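Local coordinates for protein GMP reductase (Trypanosoma brucei brucei, PDB 6JIG) that probably catalyses the NADPH-dependent deamination of GMP to IMP and is allosterically regulated through purine nucleotides bound by its CBS domains, at residues A[179-193]-A[205-217]. The protein carries 1 engineered substitution. Sequence-based numbering, arbitrary orientation.
Sequences LEEVTHLMRKGRTAN and YLVTLSDVVKLRK. With 5GP (guanosine-5'-monophosphate), chain C.
V212 enters as a knob among L179, V182, T183 and M186, joining helix 209-216 to helix 179-189 of the second CBS repeat; the helix axes run 128° apart. Its CG2 faces V182 CG1 at 3.8 Å and meets the M186 sulfur tip to tip, while CG1 lies 3.4 Å from T183 OG1. A chi1 of -62° sets that hydroxyl anti to the carbonyl carbon, turned back along its own helix to donate to L179 O at 2.6 Å; it and T183 N reach this carbonyl from opposite faces. Extended beyond CG, M186 carries its methyl CE to the strand-helix junction, 3.4 Å from V207 O and close to L209 N. Here L209 N donates to A192 O (2.8 Å), and N193 pairs with T208 as an antiparallel non-hydrogen-bonded pair. Toward the second subunit, T183 CG2 lies over one face of the R187 guanidinium, whose NH1 bonds to L152 O of that subunit. T208 N-caps helix 209-216, its OG1 accepting from D211 N. S210 OG donates to GMP O1P at 2.8 Å; D211 OD2 takes a very short bond from GMP O2', 2.5 Å, and OD1 lies 2.7 Å from O3'. R93 and R103 add further bonds to the nucleotide. Apolar packing and the A192-L209 bond thus hold the helix whose N-terminal turn presents S210 and D211 to GMP, consistent with regulation through the CBS domain.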
ATOM      1  N   LEU A 179     -36.750 -33.676 -40.265  1.00 42.65           N
ATOM      2  CA  LEU A 179     -36.927 -33.386 -38.847  1.00 42.94           C
ATOM      3  C   LEU A 179     -38.385 -33.543 -38.438  1.00 44.72           C
ATOM      4  O   LEU A 179     -38.679 -34.050 -37.349  1.00 43.95           O
ATOM      5  CB  LEU A 179     -36.422 -31.974 -38.526  1.00 41.15           C
ATOM      6  CG  LEU A 179     -36.683 -31.514 -37.084  1.00 42.68           C
ATOM      7  CD1 LEU A 179     -35.906 -32.385 -36.111  1.00 44.56           C
ATOM      8  CD2 LEU A 179     -36.327 -30.054 -36.882  1.00 45.00           C
ATOM      9  N   GLU A 180     -39.317 -33.117 -39.299  1.00 45.05           N
ATOM     10  CA  GLU A 180     -40.734 -33.279 -38.983  1.00 45.71           C
ATOM     11  C   GLU A 180     -41.122 -34.751 -38.932  1.00 47.02           C
ATOM     12  O   GLU A 180     -41.911 -35.159 -38.073  1.00 47.94           O
ATOM     13  CB  GLU A 180     -41.597 -32.530 -40.001  1.00 46.87           C
ATOM     14  N   GLU A 181     -40.560 -35.568 -39.828  1.00 46.72           N
ATOM     15  CA  GLU A 181     -40.942 -36.977 -39.867  1.00 47.85           C
ATOM     16  C   GLU A 181     -40.419 -37.726 -38.650  1.00 49.34           C
ATOM     17  O   GLU A 181     -41.148 -38.526 -38.047  1.00 48.26           O
ATOM     18  CB  GLU A 181     -40.443 -37.635 -41.155  1.00 48.90           C
ATOM     19  CG  GLU A 181     -40.761 -39.139 -41.269  1.00 50.64           C
ATOM     20  CD  GLU A 181     -42.233 -39.493 -40.972  1.00 57.21           C
ATOM     21  OE1 GLU A 181     -43.134 -38.664 -41.236  1.00 60.73           O
ATOM     22  OE2 GLU A 181     -42.494 -40.614 -40.477  1.00 59.08           O
ATOM     23  N   VAL A 182     -39.164 -37.485 -38.265  1.00 44.85           N
ATOM     24  CA  VAL A 182     -38.646 -38.197 -37.102  1.00 43.40           C
ATOM     25  C   VAL A 182     -39.304 -37.685 -35.827  1.00 43.16           C
ATOM     26  O   VAL A 182     -39.507 -38.453 -34.877  1.00 44.73           O
ATOM     27  CB  VAL A 182     -37.107 -38.111 -37.057  1.00 41.35           C
ATOM     28  CG1 VAL A 182     -36.632 -36.774 -36.465  1.00 40.65           C
ATOM     29  CG2 VAL A 182     -36.529 -39.311 -36.300  1.00 42.00           C
ATOM     30  N   THR A 183     -39.698 -36.407 -35.799  1.00 41.22           N
ATOM     31  CA  THR A 183     -40.458 -35.889 -34.666  1.00 44.88           C
ATOM     32  C   THR A 183     -41.781 -36.630 -34.526  1.00 51.29           C
ATOM     33  O   THR A 183     -42.202 -36.984 -33.416  1.00 48.33           O
ATOM     34  CB  THR A 183     -40.707 -34.389 -34.846  1.00 47.64           C
ATOM     35  OG1 THR A 183     -39.459 -33.688 -34.881  1.00 46.15           O
ATOM     36  CG2 THR A 183     -41.562 -33.842 -33.713  1.00 46.86           C
ATOM     37  N   HIS A 184     -42.443 -36.874 -35.654  1.00 47.73           N
ATOM     38  CA  HIS A 184     -43.679 -37.639 -35.646  1.00 48.49           C
ATOM     39  C   HIS A 184     -43.449 -39.061 -35.150  1.00 48.04           C
ATOM     40  O   HIS A 184     -44.239 -39.582 -34.352  1.00 52.59           O
ATOM     41  CB  HIS A 184     -44.273 -37.639 -37.051  1.00 50.56           C
ATOM     42  CG  HIS A 184     -45.378 -38.625 -37.235  1.00 50.65           C
ATOM     43  ND1 HIS A 184     -46.653 -38.407 -36.762  1.00 53.97           N
ATOM     44  CD2 HIS A 184     -45.400 -39.834 -37.845  1.00 52.05           C
ATOM     45  CE1 HIS A 184     -47.416 -39.439 -37.077  1.00 53.03           C
ATOM     46  NE2 HIS A 184     -46.678 -40.321 -37.730  1.00 52.09           N
ATOM     47  N   LEU A 185     -42.373 -39.710 -35.602  1.00 46.83           N
ATOM     48  CA  LEU A 185     -42.107 -41.075 -35.153  1.00 48.89           C
ATOM     49  C   LEU A 185     -41.863 -41.125 -33.651  1.00 50.74           C
ATOM     50  O   LEU A 185     -42.296 -42.065 -32.973  1.00 49.85           O
ATOM     51  CB  LEU A 185     -40.908 -41.660 -35.892  1.00 46.07           C
ATOM     52  CG  LEU A 185     -41.050 -41.908 -37.384  1.00 49.03           C
ATOM     53  CD1 LEU A 185     -39.756 -42.510 -37.926  1.00 46.45           C
ATOM     54  CD2 LEU A 185     -42.239 -42.825 -37.644  1.00 52.28           C
ATOM     55  N   MET A 186     -41.153 -40.132 -33.117  1.00 47.68           N
ATOM     56  CA  MET A 186     -40.903 -40.100 -31.681  1.00 50.34           C
ATOM     57  C   MET A 186     -42.181 -39.801 -30.909  1.00 52.10           C
ATOM     58  O   MET A 186     -42.444 -40.420 -29.874  1.00 52.61           O
ATOM     59  CB  MET A 186     -39.822 -39.065 -31.361  1.00 43.87           C
ATOM     60  CG  MET A 186     -38.437 -39.513 -31.802  1.00 45.06           C
ATOM     61  SD  MET A 186     -37.165 -38.234 -31.654  1.00 44.41           S
ATOM     62  CE  MET A 186     -35.732 -39.241 -32.036  1.00 41.54           C
ATOM     63  N   ARG A 187     -42.984 -38.851 -31.395  1.00 50.21           N
ATOM     64  CA  ARG A 187     -44.235 -38.524 -30.717  1.00 52.38           C
ATOM     65  C   ARG A 187     -45.182 -39.717 -30.725  1.00 53.55           C
ATOM     66  O   ARG A 187     -45.731 -40.095 -29.685  1.00 54.65           O
ATOM     67  CB  ARG A 187     -44.887 -37.309 -31.374  1.00 52.42           C
ATOM     68  CG  ARG A 187     -44.579 -36.002 -30.672  1.00 53.97           C
ATOM     69  CD  ARG A 187     -45.693 -34.983 -30.861  1.00 60.11           C
ATOM     70  NE  ARG A 187     -45.712 -34.461 -32.223  1.00 63.18           N
ATOM     71  CZ  ARG A 187     -45.245 -33.269 -32.577  1.00 61.72           C
ATOM     72  NH1 ARG A 187     -44.723 -32.463 -31.669  1.00 59.54           N
ATOM     73  NH2 ARG A 187     -45.309 -32.879 -33.842  1.00 65.86           N
ATOM     74  N   LYS A 188     -45.358 -40.345 -31.889  1.00 54.76           N
ATOM     75  CA  LYS A 188     -46.266 -41.485 -31.989  1.00 53.40           C
ATOM     76  C   LYS A 188     -45.704 -42.708 -31.269  1.00 55.94           C
ATOM     77  O   LYS A 188     -46.415 -43.371 -30.507  1.00 57.94           O
ATOM     78  CB  LYS A 188     -46.554 -41.802 -33.458  1.00 50.95           C
ATOM     79  N   GLY A 189     -44.426 -43.025 -31.496  1.00 55.31           N
ATOM     80  CA  GLY A 189     -43.804 -44.176 -30.853  1.00 53.45           C
ATOM     81  C   GLY A 189     -43.505 -43.995 -29.374  1.00 54.04           C
ATOM     82  O   GLY A 189     -43.108 -44.968 -28.721  1.00 53.32           O
ATOM     83  N   ARG A 190     -43.690 -42.787 -28.841  1.00 55.82           N
ATOM     84  CA  ARG A 190     -43.338 -42.442 -27.460  1.00 55.02           C
ATOM     85  C   ARG A 190     -41.942 -42.959 -27.100  1.00 55.64           C
ATOM     86  O   ARG A 190     -41.737 -43.624 -26.082  1.00 58.58           O
ATOM     87  CB  ARG A 190     -44.401 -42.953 -26.479  1.00 55.22           C
ATOM     88  CG  ARG A 190     -45.802 -42.362 -26.710  1.00 56.77           C
ATOM     89  CD  ARG A 190     -46.689 -42.439 -25.464  1.00 59.73           C
ATOM     90  N   THR A 191     -40.966 -42.631 -27.952  1.00 53.26           N
ATOM     91  CA  THR A 191     -39.595 -43.109 -27.803  1.00 51.78           C
ATOM     92  C   THR A 191     -38.608 -41.958 -28.005  1.00 49.38           C
ATOM     93  O   THR A 191     -38.943 -40.918 -28.578  1.00 49.82           O
ATOM     94  CB  THR A 191     -39.296 -44.237 -28.795  1.00 51.05           C
ATOM     95  OG1 THR A 191     -37.954 -44.702 -28.615  1.00 50.21           O
ATOM     96  CG2 THR A 191     -39.468 -43.738 -30.225  1.00 51.58           C
ATOM     97  N   ALA A 192     -37.376 -42.159 -27.538  1.00 47.50           N
ATOM     98  CA  ALA A 192     -36.361 -41.111 -27.552  1.00 47.91           C
ATOM     99  C   ALA A 192     -35.204 -41.415 -28.492  1.00 45.19           C
ATOM    100  O   ALA A 192     -34.259 -40.618 -28.577  1.00 43.47           O
ATOM    101  CB  ALA A 192     -35.827 -40.874 -26.135  1.00 47.57           C
ATOM    102  N   ASN A 193     -35.250 -42.541 -29.193  1.00 45.40           N
ATOM    103  CA  ASN A 193     -34.187 -42.952 -30.093  1.00 44.52           C
ATOM    104  C   ASN A 193     -34.816 -43.632 -31.295  1.00 48.54           C
ATOM    105  O   ASN A 193     -35.626 -44.551 -31.136  1.00 48.37           O
ATOM    106  CB  ASN A 193     -33.208 -43.905 -29.409  1.00 44.44           C
ATOM    107  CG  ASN A 193     -32.336 -43.206 -28.390  1.00 48.97           C
ATOM    108  OD1 ASN A 193     -31.451 -42.442 -28.749  1.00 44.56           O
ATOM    109  ND2 ASN A 193     -32.577 -43.475 -27.108  1.00 48.13           N
ATOM    110  N   TYR A 205     -27.588 -45.079 -39.029  1.00 43.27           N
ATOM    111  CA  TYR A 205     -27.533 -43.841 -38.253  1.00 42.07           C
ATOM    112  C   TYR A 205     -28.358 -44.006 -36.989  1.00 46.05           C
ATOM    113  O   TYR A 205     -29.076 -44.996 -36.805  1.00 44.26           O
ATOM    114  CB  TYR A 205     -28.070 -42.630 -39.037  1.00 41.21           C
ATOM    115  CG  TYR A 205     -27.426 -42.404 -40.382  1.00 47.49           C
ATOM    116  CD1 TYR A 205     -26.193 -41.765 -40.491  1.00 47.91           C
ATOM    117  CD2 TYR A 205     -28.053 -42.822 -41.545  1.00 45.59           C
ATOM    118  CE1 TYR A 205     -25.600 -41.569 -41.734  1.00 51.74           C
ATOM    119  CE2 TYR A 205     -27.476 -42.624 -42.781  1.00 51.81           C
ATOM    120  CZ  TYR A 205     -26.249 -42.002 -42.875  1.00 57.42           C
ATOM    121  OH  TYR A 205     -25.683 -41.819 -44.120  1.00 59.48           O
ATOM    122  N   LEU A 206     -28.276 -42.995 -36.125  1.00 41.35           N
ATOM    123  CA  LEU A 206     -29.159 -42.866 -34.978  1.00 39.44           C
ATOM    124  C   LEU A 206     -29.651 -41.430 -34.900  1.00 39.80           C
ATOM    125  O   LEU A 206     -28.871 -40.492 -35.103  1.00 40.16           O
ATOM    126  CB  LEU A 206     -28.440 -43.258 -33.681  1.00 42.07           C
ATOM    127  CG  LEU A 206     -29.211 -42.956 -32.397  1.00 40.93           C
ATOM    128  CD1 LEU A 206     -30.430 -43.897 -32.310  1.00 42.05           C
ATOM    129  CD2 LEU A 206     -28.295 -43.091 -31.173  1.00 41.87           C
ATOM    130  N   VAL A 207     -30.944 -41.258 -34.627  1.00 38.14           N
ATOM    131  CA  VAL A 207     -31.513 -39.952 -34.315  1.00 43.07           C
ATOM    132  C   VAL A 207     -32.034 -39.997 -32.886  1.00 43.50           C
ATOM    133  O   VAL A 207     -32.770 -40.920 -32.519  1.00 43.69           O
ATOM    134  CB  VAL A 207     -32.632 -39.556 -35.295  1.00 42.16           C
ATOM    135  CG1 VAL A 207     -33.009 -38.088 -35.094  1.00 39.05           C
ATOM    136  CG2 VAL A 207     -32.202 -39.820 -36.736  1.00 40.98           C
ATOM    137  N   THR A 208     -31.645 -39.011 -32.077  1.00 40.93           N
ATOM    138  CA  THR A 208     -32.031 -38.960 -30.675  1.00 40.25           C
ATOM    139  C   THR A 208     -32.960 -37.785 -30.406  1.00 42.72           C
ATOM    140  O   THR A 208     -32.888 -36.741 -31.065  1.00 41.72           O
ATOM    141  CB  THR A 208     -30.811 -38.841 -29.754  1.00 47.22           C
ATOM    142  OG1 THR A 208     -30.259 -37.527 -29.874  1.00 43.22           O
ATOM    143  CG2 THR A 208     -29.764 -39.845 -30.130  1.00 44.19           C
ATOM    144  N   LEU A 209     -33.818 -37.969 -29.405  1.00 40.39           N
ATOM    145  CA  LEU A 209     -34.734 -36.914 -28.998  1.00 45.40           C
ATOM    146  C   LEU A 209     -33.979 -35.659 -28.582  1.00 42.56           C
ATOM    147  O   LEU A 209     -34.422 -34.540 -28.869  1.00 41.60           O
ATOM    148  CB  LEU A 209     -35.618 -37.419 -27.859  1.00 43.40           C
ATOM    149  CG  LEU A 209     -36.504 -36.433 -27.114  1.00 46.77           C
ATOM    150  CD1 LEU A 209     -37.514 -35.804 -28.064  1.00 46.69           C
ATOM    151  CD2 LEU A 209     -37.202 -37.137 -25.969  1.00 49.76           C
ATOM    152  N   SER A 210     -32.837 -35.827 -27.901  1.00 41.91           N
ATOM    153  CA  SER A 210     -32.051 -34.667 -27.471  1.00 44.96           C
ATOM    154  C   SER A 210     -31.700 -33.777 -28.650  1.00 41.46           C
ATOM    155  O   SER A 210     -31.798 -32.549 -28.568  1.00 40.87           O
ATOM    156  CB  SER A 210     -30.766 -35.121 -26.766  1.00 46.02           C
ATOM    157  OG  SER A 210     -31.054 -35.841 -25.584  1.00 56.45           O
ATOM    158  N   ASP A 211     -31.259 -34.385 -29.748  1.00 42.42           N
ATOM    159  CA  ASP A 211     -30.889 -33.624 -30.935  1.00 42.15           C
ATOM    160  C   ASP A 211     -32.112 -33.005 -31.595  1.00 41.18           C
ATOM    161  O   ASP A 211     -32.059 -31.870 -32.074  1.00 43.51           O
ATOM    162  CB  ASP A 211     -30.161 -34.530 -31.923  1.00 41.46           C
ATOM    163  CG  ASP A 211     -28.761 -34.873 -31.479  1.00 42.59           C
ATOM    164  OD1 ASP A 211     -28.079 -33.991 -30.919  1.00 45.22           O
ATOM    165  OD2 ASP A 211     -28.324 -36.020 -31.706  1.00 42.04           O
ATOM    166  N   VAL A 212     -33.220 -33.746 -31.638  1.00 40.56           N
ATOM    167  CA  VAL A 212     -34.446 -33.226 -32.238  1.00 40.50           C
ATOM    168  C   VAL A 212     -34.941 -32.015 -31.464  1.00 43.32           C
ATOM    169  O   VAL A 212     -35.313 -30.990 -32.050  1.00 45.39           O
ATOM    170  CB  VAL A 212     -35.518 -34.332 -32.303  1.00 41.56           C
ATOM    171  CG1 VAL A 212     -36.874 -33.740 -32.654  1.00 42.84           C
ATOM    172  CG2 VAL A 212     -35.111 -35.406 -33.315  1.00 38.32           C
ATOM    173  N   VAL A 213     -34.948 -32.108 -30.133  1.00 41.60           N
ATOM    174  CA  VAL A 213     -35.387 -30.977 -29.317  1.00 43.96           C
ATOM    175  C   VAL A 213     -34.537 -29.745 -29.606  1.00 43.96           C
ATOM    176  O   VAL A 213     -35.060 -28.639 -29.778  1.00 46.51           O
ATOM    177  CB  VAL A 213     -35.355 -31.357 -27.825  1.00 44.73           C
ATOM    178  CG1 VAL A 213     -35.383 -30.112 -26.942  1.00 44.01           C
ATOM    179  CG2 VAL A 213     -36.518 -32.267 -27.500  1.00 45.53           C
ATOM    180  N   LYS A 214     -33.217 -29.916 -29.678  1.00 43.33           N
ATOM    181  CA  LYS A 214     -32.337 -28.786 -29.968  1.00 46.07           C
ATOM    182  C   LYS A 214     -32.659 -28.163 -31.324  1.00 48.67           C
ATOM    183  O   LYS A 214     -32.716 -26.935 -31.456  1.00 49.24           O
ATOM    184  CB  LYS A 214     -30.875 -29.231 -29.925  1.00 45.46           C
ATOM    185  CG  LYS A 214     -30.320 -29.471 -28.529  1.00 46.65           C
ATOM    186  CD  LYS A 214     -28.881 -29.970 -28.607  1.00 47.16           C
ATOM    187  CE  LYS A 214     -28.311 -30.288 -27.223  1.00 51.84           C
ATOM    188  NZ  LYS A 214     -27.306 -31.397 -27.317  1.00 60.49           N
ATOM    189  N   LEU A 215     -32.849 -29.000 -32.351  1.00 45.28           N
ATOM    190  CA  LEU A 215     -33.114 -28.486 -33.694  1.00 45.43           C
ATOM    191  C   LEU A 215     -34.480 -27.824 -33.787  1.00 52.41           C
ATOM    192  O   LEU A 215     -34.684 -26.930 -34.619  1.00 52.57           O
ATOM    193  CB  LEU A 215     -32.998 -29.617 -34.711  1.00 45.77           C
ATOM    194  CG  LEU A 215     -31.556 -30.087 -34.869  1.00 44.08           C
ATOM    195  CD1 LEU A 215     -31.488 -31.469 -35.489  1.00 42.66           C
ATOM    196  CD2 LEU A 215     -30.773 -29.073 -35.694  1.00 43.30           C
ATOM    197  N   ARG A 216     -35.426 -28.236 -32.949  1.00 48.67           N
ATOM    198  CA  ARG A 216     -36.731 -27.592 -32.932  1.00 50.72           C
ATOM    199  C   ARG A 216     -36.730 -26.274 -32.170  1.00 53.31           C
ATOM    200  O   ARG A 216     -37.618 -25.448 -32.393  1.00 57.98           O
ATOM    201  CB  ARG A 216     -37.773 -28.537 -32.330  1.00 51.15           C
ATOM    202  CG  ARG A 216     -38.168 -29.676 -33.260  1.00 50.43           C
ATOM    203  CD  ARG A 216     -39.011 -30.723 -32.546  1.00 50.93           C
ATOM    204  NE  ARG A 216     -39.992 -30.132 -31.635  1.00 55.20           N
ATOM    205  CZ  ARG A 216     -41.241 -29.824 -31.974  1.00 57.68           C
ATOM    206  NH1 ARG A 216     -41.669 -30.046 -33.209  1.00 58.29           N
ATOM    207  NH2 ARG A 216     -42.066 -29.300 -31.077  1.00 55.00           N
ATOM    208  N   LYS A 217     -35.758 -26.054 -31.282  1.00 52.35           N
ATOM    209  CA  LYS A 217     -35.761 -24.881 -30.421  1.00 55.54           C
ATOM    210  C   LYS A 217     -35.214 -23.669 -31.164  1.00 63.44           C
ATOM    211  O   LYS A 217     -35.371 -23.558 -32.386  1.00 64.20           O
ATOM    212  CB  LYS A 217     -34.947 -25.144 -29.148  1.00 51.09           C
TER
HETATM  213  P   5GP C 602     -28.225 -38.333 -24.587  1.00 71.80           P
HETATM  214  O1P 5GP C 602     -29.709 -38.048 -24.552  1.00 64.00           O
HETATM  215  O2P 5GP C 602     -27.834 -39.537 -25.418  1.00 55.04           O
HETATM  216  O3P 5GP C 602     -27.443 -38.055 -23.317  1.00 66.18           O
HETATM  217  O5' 5GP C 602     -27.650 -37.233 -25.570  1.00 57.91           O
HETATM  218  C5' 5GP C 602     -27.056 -37.671 -26.769  1.00 49.09           C
HETATM  219  C4' 5GP C 602     -26.182 -36.616 -27.368  1.00 45.59           C
HETATM  220  O4' 5GP C 602     -24.902 -37.240 -27.689  1.00 41.27           O
HETATM  221  C3' 5GP C 602     -26.748 -36.082 -28.680  1.00 44.94           C
HETATM  222  O3' 5GP C 602     -26.435 -34.699 -28.847  1.00 40.68           O
HETATM  223  C2' 5GP C 602     -26.032 -36.943 -29.717  1.00 41.24           C
HETATM  224  O2' 5GP C 602     -25.962 -36.402 -31.017  1.00 41.83           O
HETATM  225  C1' 5GP C 602     -24.657 -37.119 -29.073  1.00 42.80           C
HETATM  226  N9  5GP C 602     -23.972 -38.315 -29.559  1.00 41.02           N
HETATM  227  C8  5GP C 602     -22.868 -38.294 -30.323  1.00 40.99           C
HETATM  228  N7  5GP C 602     -22.530 -39.553 -30.653  1.00 41.40           N
HETATM  229  C5  5GP C 602     -23.458 -40.381 -30.114  1.00 42.18           C
HETATM  230  C6  5GP C 602     -23.615 -41.760 -30.132  1.00 41.58           C
HETATM  231  O6  5GP C 602     -22.793 -42.472 -30.744  1.00 43.30           O
HETATM  232  N1  5GP C 602     -24.652 -42.312 -29.492  1.00 41.70           N
HETATM  233  C2  5GP C 602     -25.539 -41.558 -28.825  1.00 43.30           C
HETATM  234  N2  5GP C 602     -26.572 -42.177 -28.195  1.00 43.02           N
HETATM  235  N3  5GP C 602     -25.411 -40.196 -28.779  1.00 43.20           N
HETATM  236  C4  5GP C 602     -24.375 -39.595 -29.424  1.00 42.29           C